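Local coordinates for protein involved in catabolism of external DNA (Legionella pneumophila subsp. pneumophila, PDB 2OO3) that probably methylates a specific adenine of 23S ribosomal RNA at N6, using S-adenosyl-L-methionine as the methyl donor, at residues Asp16-Ile21 with Cys238-Ile243; Tyr194-Pro199 with Glu207-Lys212; Ile223-Asn228 with Glu258-Tyr263; Ile163-Ser168 with Lys176-Ala181. One frame throughout, in Å; residues are numbered along the deposited sequence.

Contact 1 (Asp16-Ile21 with Cys238-Ile243); sequences DVIKHI and CGLWII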
# COMPACT_ATOMS: atom_id res chain seq x y z
N ASP A 16 -0.73 -7.23 -3.41
CA ASP A 16 -1.52 -6.85 -2.24
C ASP A 16 -0.81 -7.19 -0.94
O ASP A 16 -0.80 -6.43 -0.01
CB ASP A 16 -2.89 -7.52 -2.25
CG ASP A 16 -3.96 -6.67 -2.98
OD1 ASP A 16 -3.62 -5.56 -3.47
OD2 ASP A 16 -5.13 -7.13 -3.04
N VAL A 17 -0.22 -8.38 -0.88
CA VAL A 17 0.41 -8.81 0.36
C VAL A 17 1.53 -7.84 0.75
O VAL A 17 1.54 -7.29 1.88
CB VAL A 17 0.94 -10.26 0.28
CG1 VAL A 17 1.76 -10.60 1.55
CG2 VAL A 17 -0.23 -11.23 0.13
N ILE A 18 2.47 -7.60 -0.17
CA ILE A 18 3.57 -6.71 0.19
C ILE A 18 3.11 -5.26 0.41
O ILE A 18 3.57 -4.57 1.34
CB ILE A 18 4.79 -6.79 -0.76
CG1 ILE A 18 5.90 -5.81 -0.29
CG2 ILE A 18 4.42 -6.44 -2.19
CD1 ILE A 18 6.46 -6.08 1.17
N LYS A 19 2.19 -4.79 -0.41
CA LYS A 19 1.67 -3.43 -0.24
C LYS A 19 0.96 -3.25 1.12
O LYS A 19 1.15 -2.23 1.82
CB LYS A 19 0.80 -3.08 -1.46
CG LYS A 19 -0.49 -2.38 -1.20
CD LYS A 19 -1.35 -2.18 -2.49
CE LYS A 19 -1.17 -3.26 -3.54
NZ LYS A 19 -2.13 -3.07 -4.68
N HIS A 20 0.15 -4.22 1.51
CA HIS A 20 -0.63 -4.08 2.74
C HIS A 20 0.20 -4.29 4.01
O HIS A 20 -0.03 -3.62 4.99
CB HIS A 20 -1.86 -4.98 2.71
CG HIS A 20 -2.89 -4.54 1.71
ND1 HIS A 20 -3.75 -5.43 1.09
CD2 HIS A 20 -3.23 -3.31 1.25
CE1 HIS A 20 -4.57 -4.77 0.29
NE2 HIS A 20 -4.27 -3.48 0.36
N ILE A 21 1.18 -5.18 3.97
CA ILE A 21 2.07 -5.32 5.12
C ILE A 21 2.84 -4.02 5.28
O ILE A 21 3.00 -3.53 6.42
CB ILE A 21 3.06 -6.50 4.96
CG1 ILE A 21 2.26 -7.80 4.87
CG2 ILE A 21 4.06 -6.52 6.14
CD1 ILE A 21 3.11 -9.05 4.48
N CYS A 238 6.71 -6.21 -8.28
CA CYS A 238 6.14 -4.90 -7.98
C CYS A 238 7.00 -4.22 -6.94
O CYS A 238 7.93 -4.82 -6.39
CB CYS A 238 4.70 -5.10 -7.45
SG CYS A 238 4.65 -5.81 -5.80
N GLY A 239 6.69 -2.97 -6.63
CA GLY A 239 7.48 -2.26 -5.63
C GLY A 239 6.72 -1.17 -4.94
O GLY A 239 5.56 -0.89 -5.31
N LEU A 240 7.35 -0.59 -3.92
CA LEU A 240 6.83 0.67 -3.34
C LEU A 240 7.95 1.68 -3.16
O LEU A 240 9.09 1.32 -2.88
CB LEU A 240 6.05 0.44 -2.01
CG LEU A 240 4.83 -0.50 -2.13
CD1 LEU A 240 5.16 -1.91 -1.61
CD2 LEU A 240 3.65 0.05 -1.36
N TRP A 241 7.62 2.94 -3.40
CA TRP A 241 8.53 4.05 -3.25
C TRP A 241 8.01 4.89 -2.09
O TRP A 241 6.85 5.31 -2.11
CB TRP A 241 8.58 4.87 -4.55
CG TRP A 241 9.65 5.94 -4.47
CD1 TRP A 241 9.60 7.10 -3.74
CD2 TRP A 241 10.92 5.92 -5.11
NE1 TRP A 241 10.77 7.81 -3.90
CE2 TRP A 241 11.60 7.10 -4.73
CE3 TRP A 241 11.56 5.00 -5.97
CZ2 TRP A 241 12.90 7.40 -5.18
CZ3 TRP A 241 12.87 5.31 -6.43
CH2 TRP A 241 13.52 6.49 -6.01
N ILE A 242 8.84 5.09 -1.07
CA ILE A 242 8.41 5.80 0.13
C ILE A 242 9.29 7.02 0.32
O ILE A 242 10.51 6.90 0.30
CB ILE A 242 8.42 4.88 1.41
CG1 ILE A 242 7.46 3.69 1.21
CG2 ILE A 242 7.98 5.69 2.64
CD1 ILE A 242 7.68 2.52 2.10
N ILE A 243 8.65 8.18 0.43
CA ILE A 243 9.33 9.42 0.79
C ILE A 243 9.10 9.69 2.27
O ILE A 243 7.97 9.58 2.77
CB ILE A 243 8.78 10.60 -0.02
CG1 ILE A 243 9.00 10.32 -1.53
CG2 ILE A 243 9.47 11.94 0.40
CD1 ILE A 243 8.24 11.31 -2.49

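Contact 2 (Tyr194-Pro199 with Glu207-Lys212); sequences YCVWYP and EQFLRK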
# COMPACT_ATOMS: atom_id res chain seq x y z
N TYR A 194 4.89 9.85 2.04
CA TYR A 194 4.28 9.43 0.78
C TYR A 194 4.67 7.96 0.46
O TYR A 194 5.84 7.60 0.52
CB TYR A 194 4.74 10.35 -0.37
CG TYR A 194 4.32 11.81 -0.17
CD1 TYR A 194 3.12 12.29 -0.71
CD2 TYR A 194 5.10 12.70 0.58
CE1 TYR A 194 2.72 13.62 -0.52
CE2 TYR A 194 4.69 14.06 0.77
CZ TYR A 194 3.51 14.49 0.22
OH TYR A 194 3.10 15.81 0.41
N CYS A 195 3.68 7.13 0.15
CA CYS A 195 3.93 5.75 -0.19
C CYS A 195 3.17 5.42 -1.47
O CYS A 195 1.94 5.40 -1.50
CB CYS A 195 3.44 4.83 0.93
SG CYS A 195 3.75 3.10 0.60
N VAL A 196 3.90 5.15 -2.54
CA VAL A 196 3.24 4.82 -3.82
C VAL A 196 3.66 3.41 -4.26
O VAL A 196 4.85 3.07 -4.26
CB VAL A 196 3.53 5.88 -4.91
CG1 VAL A 196 5.03 6.05 -5.15
CG2 VAL A 196 2.78 5.58 -6.25
N TRP A 197 2.65 2.59 -4.58
CA TRP A 197 2.84 1.25 -5.12
C TRP A 197 3.01 1.36 -6.64
O TRP A 197 2.31 2.18 -7.29
CB TRP A 197 1.60 0.38 -4.79
CG TRP A 197 1.71 -1.02 -5.37
CD1 TRP A 197 2.42 -2.09 -4.84
CD2 TRP A 197 1.19 -1.45 -6.63
NE1 TRP A 197 2.34 -3.16 -5.71
CE2 TRP A 197 1.58 -2.80 -6.80
CE3 TRP A 197 0.45 -0.82 -7.65
CZ2 TRP A 197 1.25 -3.53 -7.95
CZ3 TRP A 197 0.08 -1.55 -8.77
CH2 TRP A 197 0.47 -2.91 -8.90
N TYR A 198 3.85 0.50 -7.22
CA TYR A 198 3.97 0.42 -8.68
C TYR A 198 4.23 -1.02 -9.11
O TYR A 198 4.82 -1.80 -8.33
CB TYR A 198 5.10 1.34 -9.15
CG TYR A 198 6.47 0.99 -8.60
CD1 TYR A 198 7.31 0.10 -9.27
CD2 TYR A 198 6.93 1.57 -7.40
CE1 TYR A 198 8.58 -0.22 -8.76
CE2 TYR A 198 8.18 1.27 -6.90
CZ TYR A 198 9.00 0.38 -7.57
OH TYR A 198 10.23 0.09 -7.05
N PRO A 199 3.78 -1.39 -10.32
CA PRO A 199 4.06 -2.71 -10.85
C PRO A 199 5.33 -2.76 -11.67
O PRO A 199 5.86 -1.73 -12.09
CB PRO A 199 2.86 -2.96 -11.79
CG PRO A 199 2.50 -1.60 -12.31
CD PRO A 199 2.92 -0.61 -11.23
N GLU A 207 11.11 2.02 -15.12
CA GLU A 207 12.33 2.79 -14.94
C GLU A 207 12.12 4.29 -15.18
O GLU A 207 12.77 5.13 -14.54
CB GLU A 207 13.46 2.26 -15.85
CG GLU A 207 14.07 0.89 -15.42
CD GLU A 207 14.70 0.94 -14.01
OE1 GLU A 207 15.19 1.99 -13.59
OE2 GLU A 207 14.68 -0.07 -13.30
N GLN A 208 11.22 4.64 -16.11
CA GLN A 208 10.90 6.05 -16.36
C GLN A 208 10.13 6.67 -15.19
O GLN A 208 10.36 7.83 -14.80
CB GLN A 208 10.14 6.23 -17.67
CG GLN A 208 11.06 5.99 -18.92
CD GLN A 208 10.23 5.80 -20.18
OE1 GLN A 208 9.77 6.78 -20.76
NE2 GLN A 208 10.04 4.54 -20.60
N PHE A 209 9.21 5.89 -14.65
CA PHE A 209 8.48 6.24 -13.42
C PHE A 209 9.48 6.46 -12.28
O PHE A 209 9.47 7.51 -11.61
CB PHE A 209 7.50 5.09 -13.10
CG PHE A 209 6.85 5.17 -11.72
CD1 PHE A 209 5.67 5.89 -11.53
CD2 PHE A 209 7.40 4.49 -10.63
CE1 PHE A 209 5.05 5.95 -10.25
CE2 PHE A 209 6.80 4.57 -9.34
CZ PHE A 209 5.63 5.29 -9.17
N LEU A 210 10.37 5.49 -12.07
CA LEU A 210 11.34 5.59 -10.98
C LEU A 210 12.31 6.80 -11.10
O LEU A 210 12.68 7.40 -10.09
CB LEU A 210 12.13 4.27 -10.85
CG LEU A 210 11.37 3.03 -10.35
CD1 LEU A 210 12.28 1.83 -10.39
CD2 LEU A 210 10.81 3.27 -8.92
N ARG A 211 12.67 7.19 -12.33
CA ARG A 211 13.56 8.35 -12.51
C ARG A 211 12.85 9.63 -12.05
O ARG A 211 13.46 10.48 -11.38
CB ARG A 211 14.04 8.49 -13.97
CG ARG A 211 14.99 9.72 -14.23
CD ARG A 211 15.55 9.72 -15.67
NE ARG A 211 16.44 8.58 -15.94
CZ ARG A 211 17.72 8.51 -15.57
NH1 ARG A 211 18.29 9.52 -14.91
NH2 ARG A 211 18.44 7.43 -15.85
N LYS A 212 11.57 9.75 -12.38
CA LYS A 212 10.76 10.88 -11.89
C LYS A 212 10.59 10.85 -10.37
O LYS A 212 10.72 11.88 -9.74
CB LYS A 212 9.38 10.94 -12.56
CG LYS A 212 9.42 11.08 -14.06
CD LYS A 212 10.51 12.06 -14.51
CE LYS A 212 9.98 13.46 -14.67
NZ LYS A 212 10.99 14.31 -15.38

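Contact 3 (Ile223-Asn228 with Glu258-Tyr263); sequences IELHLN and ETLTTY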
# COMPACT_ATOMS: atom_id res chain seq x y z
N ILE A 223 11.44 -0.30 -2.38
CA ILE A 223 11.44 -1.73 -2.10
C ILE A 223 10.77 -2.46 -3.27
O ILE A 223 9.83 -1.94 -3.89
CB ILE A 223 10.77 -2.03 -0.75
CG1 ILE A 223 9.27 -1.70 -0.80
CG2 ILE A 223 11.48 -1.23 0.37
CD1 ILE A 223 8.46 -2.20 0.44
N GLU A 224 11.29 -3.63 -3.64
CA GLU A 224 10.69 -4.38 -4.74
C GLU A 224 10.73 -5.85 -4.40
O GLU A 224 11.58 -6.29 -3.65
CB GLU A 224 11.40 -4.13 -6.08
CG GLU A 224 11.32 -2.70 -6.55
CD GLU A 224 11.84 -2.50 -7.98
OE1 GLU A 224 12.37 -3.47 -8.58
OE2 GLU A 224 11.72 -1.36 -8.47
N LEU A 225 9.78 -6.58 -4.96
CA LEU A 225 9.63 -8.02 -4.78
C LEU A 225 9.43 -8.57 -6.18
O LEU A 225 8.54 -8.13 -6.90
CB LEU A 225 8.39 -8.28 -3.90
CG LEU A 225 7.96 -9.71 -3.59
CD1 LEU A 225 9.02 -10.45 -2.79
CD2 LEU A 225 6.64 -9.73 -2.82
N HIS A 226 10.25 -9.53 -6.56
CA HIS A 226 10.23 -10.05 -7.90
C HIS A 226 10.01 -11.55 -7.85
O HIS A 226 10.73 -12.30 -7.16
CB HIS A 226 11.54 -9.70 -8.60
CG HIS A 226 11.73 -8.24 -8.81
ND1 HIS A 226 10.95 -7.50 -9.68
CD2 HIS A 226 12.62 -7.37 -8.28
CE1 HIS A 226 11.35 -6.24 -9.66
NE2 HIS A 226 12.36 -6.13 -8.82
N LEU A 227 8.99 -12.00 -8.58
CA LEU A 227 8.68 -13.41 -8.61
C LEU A 227 9.66 -14.24 -9.47
O LEU A 227 9.82 -15.43 -9.25
CB LEU A 227 7.26 -13.63 -9.12
CG LEU A 227 6.12 -13.08 -8.28
CD1 LEU A 227 4.80 -13.35 -9.03
CD2 LEU A 227 6.10 -13.71 -6.90
N ASN A 228 10.28 -13.59 -10.45
CA ASN A 228 11.21 -14.21 -11.41
C ASN A 228 10.69 -15.47 -12.07
O ASN A 228 11.38 -16.51 -12.03
CB ASN A 228 12.59 -14.41 -10.79
CG ASN A 228 13.15 -13.12 -10.21
OD1 ASN A 228 13.14 -12.09 -10.87
ND2 ASN A 228 13.62 -13.17 -8.98
N GLU A 258 12.35 -10.79 2.94
CA GLU A 258 13.00 -12.11 3.02
C GLU A 258 11.99 -13.19 3.30
O GLU A 258 12.02 -14.24 2.66
CB GLU A 258 14.03 -12.19 4.15
CG GLU A 258 15.21 -11.26 4.07
CD GLU A 258 16.21 -11.62 5.17
OE1 GLU A 258 17.13 -10.82 5.44
OE2 GLU A 258 16.04 -12.73 5.76
N THR A 259 11.12 -12.97 4.30
CA THR A 259 10.06 -13.94 4.60
C THR A 259 9.16 -14.23 3.39
O THR A 259 8.87 -15.40 3.08
CB THR A 259 9.20 -13.50 5.82
OG1 THR A 259 10.07 -13.28 6.93
CG2 THR A 259 8.22 -14.56 6.21
N LEU A 260 8.70 -13.19 2.70
CA LEU A 260 7.82 -13.38 1.54
C LEU A 260 8.45 -14.21 0.38
O LEU A 260 7.76 -14.99 -0.30
CB LEU A 260 7.31 -12.02 1.03
CG LEU A 260 6.40 -11.29 2.04
CD1 LEU A 260 5.95 -9.99 1.41
CD2 LEU A 260 5.16 -12.19 2.39
N THR A 261 9.75 -14.04 0.16
CA THR A 261 10.42 -14.80 -0.89
C THR A 261 10.47 -16.29 -0.53
O THR A 261 10.70 -17.11 -1.41
CB THR A 261 11.84 -14.33 -1.20
OG1 THR A 261 12.67 -14.50 -0.05
CG2 THR A 261 11.87 -12.85 -1.61
N THR A 262 10.24 -16.64 0.74
CA THR A 262 10.13 -18.07 1.09
C THR A 262 8.75 -18.64 0.74
O THR A 262 8.59 -19.85 0.66
CB THR A 262 10.46 -18.37 2.58
OG1 THR A 262 9.41 -17.91 3.44
CG2 THR A 262 11.80 -17.74 3.00
N TYR A 263 7.75 -17.78 0.55
CA TYR A 263 6.40 -18.21 0.15
C TYR A 263 6.13 -18.05 -1.34
O TYR A 263 5.44 -18.86 -1.93
CB TYR A 263 5.31 -17.46 0.97
CG TYR A 263 5.35 -17.78 2.45
CD1 TYR A 263 4.74 -18.93 2.94
CD2 TYR A 263 6.00 -16.94 3.35
CE1 TYR A 263 4.79 -19.25 4.29
CE2 TYR A 263 6.07 -17.25 4.72
CZ TYR A 263 5.45 -18.39 5.18
OH TYR A 263 5.49 -18.69 6.54

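Contact 4 (Ile163-Ser168 with Lys176-Ala181); sequences IFIDPS and KEIPYA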
# COMPACT_ATOMS: atom_id res chain seq x y z
N ILE A 163 0.18 9.52 3.00
CA ILE A 163 -0.50 9.57 1.72
C ILE A 163 -0.17 8.24 1.03
O ILE A 163 0.98 7.96 0.73
CB ILE A 163 -0.05 10.80 0.88
CG1 ILE A 163 -0.34 12.14 1.62
CG2 ILE A 163 -0.82 10.85 -0.42
CD1 ILE A 163 0.89 12.71 2.40
N PHE A 164 -1.19 7.41 0.86
CA PHE A 164 -1.02 6.05 0.36
C PHE A 164 -1.65 5.99 -1.00
O PHE A 164 -2.85 6.14 -1.15
CB PHE A 164 -1.70 5.02 1.32
CG PHE A 164 -1.40 3.59 0.99
CD1 PHE A 164 -0.13 3.02 1.26
CD2 PHE A 164 -2.39 2.79 0.44
CE1 PHE A 164 0.13 1.66 0.95
CE2 PHE A 164 -2.13 1.43 0.11
CZ PHE A 164 -0.88 0.87 0.37
N ILE A 165 -0.79 5.78 -2.00
CA ILE A 165 -1.17 5.88 -3.41
C ILE A 165 -1.07 4.54 -4.11
O ILE A 165 0.04 4.00 -4.29
CB ILE A 165 -0.25 6.92 -4.11
CG1 ILE A 165 -0.37 8.27 -3.36
CG2 ILE A 165 -0.66 7.08 -5.57
CD1 ILE A 165 0.72 9.26 -3.64
N ASP A 166 -2.22 3.99 -4.50
CA ASP A 166 -2.26 2.65 -5.10
C ASP A 166 -2.91 2.66 -6.49
O ASP A 166 -4.00 2.14 -6.66
CB ASP A 166 -2.97 1.69 -4.13
CG ASP A 166 -2.92 0.24 -4.58
OD1 ASP A 166 -2.05 -0.14 -5.42
OD2 ASP A 166 -3.78 -0.52 -4.06
N PRO A 167 -2.22 3.21 -7.51
CA PRO A 167 -2.84 3.30 -8.85
C PRO A 167 -2.96 1.95 -9.51
O PRO A 167 -2.21 1.04 -9.15
CB PRO A 167 -1.85 4.19 -9.65
CG PRO A 167 -0.89 4.77 -8.61
CD PRO A 167 -0.85 3.77 -7.49
N SER A 168 -3.90 1.82 -10.46
CA SER A 168 -3.99 0.62 -11.30
C SER A 168 -2.97 0.56 -12.45
O SER A 168 -2.63 -0.54 -12.90
CB SER A 168 -5.41 0.47 -11.87
OG SER A 168 -5.64 1.41 -12.92
N LYS A 176 3.57 8.60 -15.70
CA LYS A 176 4.05 9.99 -15.59
C LYS A 176 3.11 10.90 -14.81
O LYS A 176 3.59 11.83 -14.15
CB LYS A 176 4.39 10.60 -16.96
CG LYS A 176 3.32 10.58 -17.95
CD LYS A 176 3.64 11.58 -19.07
CE LYS A 176 2.38 11.88 -19.89
NZ LYS A 176 2.18 10.79 -20.88
N GLU A 177 1.80 10.64 -14.86
CA GLU A 177 0.86 11.45 -14.06
C GLU A 177 1.16 11.36 -12.56
O GLU A 177 1.12 12.34 -11.83
CB GLU A 177 -0.57 10.99 -14.30
CG GLU A 177 -1.06 11.34 -15.70
CD GLU A 177 -2.36 10.66 -16.06
OE1 GLU A 177 -2.88 9.85 -15.26
OE2 GLU A 177 -2.88 10.95 -17.17
N ILE A 178 1.44 10.15 -12.10
CA ILE A 178 1.59 9.88 -10.67
C ILE A 178 2.79 10.60 -10.07
O ILE A 178 2.60 11.34 -9.11
CB ILE A 178 1.57 8.33 -10.37
CG1 ILE A 178 0.16 7.79 -10.62
CG2 ILE A 178 2.07 8.03 -8.97
CD1 ILE A 178 -0.95 8.40 -9.75
N PRO A 179 4.00 10.42 -10.63
CA PRO A 179 5.10 11.18 -10.02
C PRO A 179 4.93 12.69 -10.14
O PRO A 179 5.42 13.40 -9.29
CB PRO A 179 6.31 10.74 -10.83
CG PRO A 179 5.94 9.35 -11.35
CD PRO A 179 4.48 9.54 -11.71
N TYR A 180 4.28 13.15 -11.21
CA TYR A 180 3.98 14.57 -11.38
C TYR A 180 3.12 15.07 -10.21
O TYR A 180 3.45 16.07 -9.59
CB TYR A 180 3.25 14.83 -12.69
CG TYR A 180 3.05 16.31 -13.01
CD1 TYR A 180 4.09 17.07 -13.50
CD2 TYR A 180 1.82 16.94 -12.81
CE1 TYR A 180 3.94 18.41 -13.80
CE2 TYR A 180 1.64 18.30 -13.11
CZ TYR A 180 2.72 19.02 -13.61
OH TYR A 180 2.60 20.38 -13.92
N ALA A 181 2.03 14.36 -9.92
CA ALA A 181 1.16 14.71 -8.81
C ALA A 181 1.88 14.65 -7.44
O ALA A 181 1.69 15.53 -6.59
CB ALA A 181 -0.07 13.81 -8.81

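Contact 1 (Asp16-Ile21 with Cys238-Ile243)
Leu240 reaches up from the strand into the corner made by Ile18 and Lys19 on the helix, where both its methyls touch, CD1 between Ile18 and Lys19 and CD2 against Lys19. Its CD1 lies 4.0 Å from CA of Lys19 and 4.2 Å from CG1 of Ile18, so that the leucine and isoleucine side chains slide alongside one another in opposite senses. The other branch, CD2, comes beneath the foot of the lysine, 4.2 Å from its CB. Ile18 spreads its two branches over two partners: with CG1 trans to the backbone N (chi1 -180°) that branch serves Leu240, while CG2 turns to the sulfur SG of Cys238 at 3.7 Å. Lys19 lends only its base to this packing. Its chain leaves with an unstaggered chi1 of 137° and carries NZ away from Leu240 to a salt bridge with OD1 of Asp16, 3.1 Å off. The same ammonium also pairs with Asp166, the predicted proton acceptor, and lies against the ring of Trp197 in a cation-pi contact. Segment 16-21 thus seats helix 14-30 on the antiparallel strand 237-243 of the Rossmann-like sheet, one turn carrying His20, predicted to bind S-adenosyl-L-methionine. With no hydrogen bond crossing between the segments, cohesion here is apolar, and the charge of the buried lysine is probably balanced by the carboxylates of Asp16 and Asp166, with the Trp197 ring beside it.

Contact 2 (Tyr194-Pro199 with Glu207-Lys212)
A phenylalanine and a leucine project from one turn of helix as two adjoining bumps, and the strand receives them on Val196 and Tyr198. Phe209 reaches deepest toward Val196. The two side chains come from opposite directions, and CZ at the far end of the ring sits 4.1 Å from CG1 and 4.1 Å from CG2, held in the fork of the valine, with CG2 close to the plane of the ring at its edge. Further back along the same ring, CE2 presses on the root of Tyr198, 3.6 Å from its CD2 and 3.7 Å from its CB. The two rings meet obliquely, inclined at 44°.

Helix 203-216 is the connection from strand 193-200 to strand 220-226, a crossover that skips the antiparallel strand 237-243 lodged between them, as in the sheet of class I methyltransferases. Segment 207-212 accordingly runs back against the strand at 156°.

The second bump, Leu210, approaches the tyrosine at about a right angle. Its CD2 lies over one ring face in a CH-pi contact and is nearest the phenol end, 3.7 Å from CZ. Tyr198 can offer this face because its CG is wedged between the backbone N and carbonyl carbon (chi1 61°); its hydroxyl is hydrogen-bonded to Glu224. Trp241 and Arg222 also border Leu210, while Pro179 of helix 174-188 closes on Phe209.

Contact 3 (Ile223-Asn228 with Glu258-Tyr263)
Strand and helix come nearest at Leu225 and Thr261, whose CA atoms are 7.9 Å apart, and no backbone hydrogen bond passes between them. Leu225 fills the interval alone from the strand side, parting its two methyls between successive helix residues. CD1 meets CG2 of Thr261 at 3.9 Å, the two side chains converging at a slant, and CD2 touches CD1 of Leu260 more loosely at 4.3 Å. The threonine turns its methyl to the leucine because its hydroxyl is engaged elsewhere: with chi1 at 63°, OG1 bends back onto the helix and donates to O of Glu258 over 2.8 Å, tilted 29° from the carbonyl plane.

Helix 249-263 joins strand 237-243 to the outermost strand 270-275 of the sheet, and here its C-terminal part rests on strand 220-226, beside helix 14-30 on the same face. Phe14 and Ile18 of that helix also touch Leu225, and Val17 touches Leu260, so helix 14-30 adds apolar side chains beside both leucines. On the strand's other face, His226 NE2 donates in its ring plane to OE1 of Glu224, 2.7 Å away, reaching the anti side of the carboxylate at a bent 134°; the other oxygen, OE2, forms a salt bridge with Arg222.

Contact 4 (Ile163-Ser168 with Lys176-Ala181)
Ile178 carries the helix side of this contact almost unaided, and its atoms can be read outward one by one against Pro167 and Ile165. CB stands back, 4.7 Å from CG of Pro167. From it the branch CG2, trans to the backbone N, leans inward toward Val196 of the neighbouring strand. The longer branch starts beside the backbone N (chi1 -70°) and brings CG1 to 3.8 Å from CG of Pro167. At the next bond the chain folds again (chi2 -61°), and CD1 curls over the same proline corner, also 3.8 Å from its CG. Two successive carbons thus straddle one ring atom, the side chains crossing at a slant. From there CD1 also looks down toward the sheet, where CG2 of Ile165 lies more distantly at 4.4 Å.

Strand 161-165, helix 174-188 and strand 193-200 form a beta-alpha-beta unit, and this is the packing of its helix on its first strand and on the loop that follows. That loop reads Asp166-Pro167-Ser168-Tyr169, a variant of the Asp-Pro-Pro-Tyr signature of N6-adenine methyltransferases, and Asp166 is the predicted proton acceptor.

Pro167 therefore has two neighbourhoods: its ring is pressed by Ile178, and it also touches His43, predicted to bind S-adenosyl-L-methionine. Asp166 itself takes no part in the packing on Ile178. Phe209 and Val147, from helices 203-216 and 146-153, add further apolar surface round Ile178, and the helix is kinked just after it, where the ring nitrogen of Pro179 has no bond to the preceding turn.

How the contacts relate
All four contacts fasten helices to one mixed sheet, on two faces: helices 14-30 and 249-263 lie on one side in contacts 1 and 3, helices 174-188 and 203-216 on the other in contacts 4 and 2. The strands involved are consecutive across the sheet, 161-165, 193-200, 237-243 and 220-226. Contact 4 closes first along the chain, then contact 2, while contact 1 ties the N-terminal helix to a late strand and alternates with contact 3. Centres of contacts 2 and 4 are about 8 Å apart, those of 3 and 4 about 23 Å. Lys19 and Asp166 link contacts 1 and 4, so these two, on opposite faces, meet at the predicted active site.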